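PDB 2DC0: probable amidase from Thermus thermophilus, which is a probable amidase whose chain belongs to the amidase family and is built round a large mixed beta sheet flanked by helices. Local coordinates for residues Arg259-Glu262 and Asp263-Ala266. Residues are numbered along the deposited sequence; the frame is centred on the assembly and turned at random.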
ATOM      1  N   ARG A 259       4.710 -13.378  29.097  1.00 21.03           N
ATOM      2  CA  ARG A 259       5.873 -14.155  29.531  1.00 22.26           C
ATOM      3  C   ARG A 259       6.991 -14.031  28.498  1.00 21.67           C
ATOM      4  O   ARG A 259       8.162 -13.834  28.843  1.00 21.02           O
ATOM      5  CB  ARG A 259       5.494 -15.630  29.694  1.00 25.26           C
ATOM      6  CG  ARG A 259       6.680 -16.572  29.882  1.00 29.85           C
ATOM      7  CD  ARG A 259       6.233 -18.030  29.856  1.00 35.22           C
ATOM      8  NE  ARG A 259       7.361 -18.952  29.925  1.00 36.90           N
ATOM      9  CZ  ARG A 259       7.256 -20.273  29.821  1.00 39.59           C
ATOM     10  NH1 ARG A 259       6.068 -20.837  29.642  1.00 40.64           N
ATOM     11  NH2 ARG A 259       8.341 -21.034  29.896  1.00 41.22           N
ATOM     12  N   LEU A 260       6.624 -14.159  27.227  1.00 20.87           N
ATOM     13  CA  LEU A 260       7.590 -14.042  26.145  1.00 19.69           C
ATOM     14  C   LEU A 260       8.227 -12.660  26.178  1.00 19.74           C
ATOM     15  O   LEU A 260       9.445 -12.520  26.054  1.00 17.84           O
ATOM     16  CB  LEU A 260       6.907 -14.248  24.788  1.00 20.62           C
ATOM     17  CG  LEU A 260       7.789 -13.974  23.562  1.00 19.25           C
ATOM     18  CD1 LEU A 260       8.975 -14.931  23.572  1.00 19.34           C
ATOM     19  CD2 LEU A 260       6.975 -14.146  22.286  1.00 18.36           C
ATOM     20  N   LEU A 261       7.401 -11.630  26.340  1.00 20.02           N
ATOM     21  CA  LEU A 261       7.927 -10.276  26.381  1.00 21.24           C
ATOM     22  C   LEU A 261       8.889 -10.116  27.556  1.00 21.78           C
ATOM     23  O   LEU A 261       9.904  -9.426  27.447  1.00 21.31           O
ATOM     24  CB  LEU A 261       6.781  -9.260  26.472  1.00 21.19           C
ATOM     25  CG  LEU A 261       5.802  -9.288  25.287  1.00 20.97           C
ATOM     26  CD1 LEU A 261       4.888  -8.067  25.342  1.00 19.22           C
ATOM     27  CD2 LEU A 261       6.575  -9.302  23.978  1.00 16.93           C
ATOM     28  N   GLU A 262       8.580 -10.778  28.666  1.00 21.95           N
ATOM     29  CA  GLU A 262       9.416 -10.718  29.861  1.00 25.14           C
ATOM     30  C   GLU A 262      10.756 -11.428  29.670  1.00 24.60           C
ATOM     31  O   GLU A 262      11.757 -11.026  30.257  1.00 25.20           O
ATOM     32  CB  GLU A 262       8.682 -11.343  31.053  1.00 26.88           C
ATOM     33  CG  GLU A 262       7.529 -10.511  31.611  1.00 34.66           C
ATOM     34  CD  GLU A 262       8.005  -9.308  32.408  1.00 37.93           C
ATOM     35  OE1 GLU A 262       8.782  -9.503  33.365  1.00 40.87           O
ATOM     36  OE2 GLU A 262       7.599  -8.171  32.084  1.00 40.23           O
ATOM     37  N   ASP A 263      10.777 -12.481  28.857  1.00 23.74           N
ATOM     38  CA  ASP A 263      12.011 -13.228  28.622  1.00 23.71           C
ATOM     39  C   ASP A 263      12.921 -12.683  27.521  1.00 22.88           C
ATOM     40  O   ASP A 263      14.136 -12.891  27.570  1.00 22.61           O
ATOM     41  CB  ASP A 263      11.707 -14.702  28.320  1.00 25.10           C
ATOM     42  CG  ASP A 263      11.248 -15.479  29.551  1.00 27.22           C
ATOM     43  OD1 ASP A 263      11.756 -15.205  30.659  1.00 30.24           O
ATOM     44  OD2 ASP A 263      10.400 -16.383  29.404  1.00 28.25           O
ATOM     45  N   LEU A 264      12.351 -11.995  26.532  1.00 20.32           N
ATOM     46  CA  LEU A 264      13.150 -11.469  25.419  1.00 19.86           C
ATOM     47  C   LEU A 264      14.399 -10.684  25.816  1.00 19.59           C
ATOM     48  O   LEU A 264      15.449 -10.842  25.202  1.00 19.18           O
ATOM     49  CB  LEU A 264      12.270 -10.638  24.475  1.00 18.63           C
ATOM     50  CG  LEU A 264      11.343 -11.485  23.590  1.00 18.28           C
ATOM     51  CD1 LEU A 264      10.463 -10.584  22.724  1.00 17.67           C
ATOM     52  CD2 LEU A 264      12.198 -12.397  22.697  1.00 17.13           C
ATOM     53  N   PRO A 265      14.304  -9.830  26.851  1.00 20.47           N
ATOM     54  CA  PRO A 265      15.486  -9.062  27.263  1.00 21.72           C
ATOM     55  C   PRO A 265      16.633  -9.986  27.677  1.00 21.50           C
ATOM     56  O   PRO A 265      17.785  -9.754  27.321  1.00 22.27           O
ATOM     57  CB  PRO A 265      14.962  -8.218  28.430  1.00 22.78           C
ATOM     58  CG  PRO A 265      13.523  -7.995  28.045  1.00 21.82           C
ATOM     59  CD  PRO A 265      13.106  -9.372  27.578  1.00 21.45           C
ATOM     60  N   ALA A 266      16.315 -11.042  28.418  1.00 19.79           N
ATOM     61  CA  ALA A 266      17.344 -11.985  28.846  1.00 21.72           C
ATOM     62  C   ALA A 266      17.909 -12.738  27.641  1.00 21.48           C
ATOM     63  O   ALA A 266      19.025 -13.259  27.688  1.00 21.14           O
ATOM     64  CB  ALA A 266      16.770 -12.975  29.860  1.00 22.46           C
TER
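Leu264 packs against Leu260 and Leu261, one turn back, in the last turn of helix 251-263, ahead of strand 270-273. The CD1 branch of Leu260 meets Leu264 at CG, 4.2 Å away, and stands equally close to its CD2; the two side chains slant across one another. On the flank toward Leu261, CD1 of Leu264 faces Leu261 CD2 at 4.3 Å. With CG opposite its own carbonyl carbon (chi1 -75°), Leu264 swings back over the preceding residues and lays CG 3.3 Å from Leu260 O. This is the closed side of the turn: Leu261 and Leu264 both rest on Val271 of strand 270-273, while Val240 and Phe238 of strand 237-240 extend the apolar layer.

Two i-to-i+4 backbone bonds close this turn, Asp263 N to Arg259 O at 2.9 Å and the straighter Leu264 N to Leu260 O at 3.0 Å; Asp263 N also makes a weak bond to Leu260 O. Pro265 has no N-H to continue the series; its ring CD instead sits 3.2 Å from Leu261 O.

The outward side is looser. The extended Arg259 chain passes the Asp263 carboxylate, and OD2 lies at the guanidinium edge, 4.0 Å from NE, with the two planes 79° apart. That is too far for a salt bridge, and both residues are exposed. The chemistry therefore splits in two: main-chain bonds hold the turn together and the leucines seat it on the sheet, whereas the Arg259-Asp263 attraction is probably weak and screened by water.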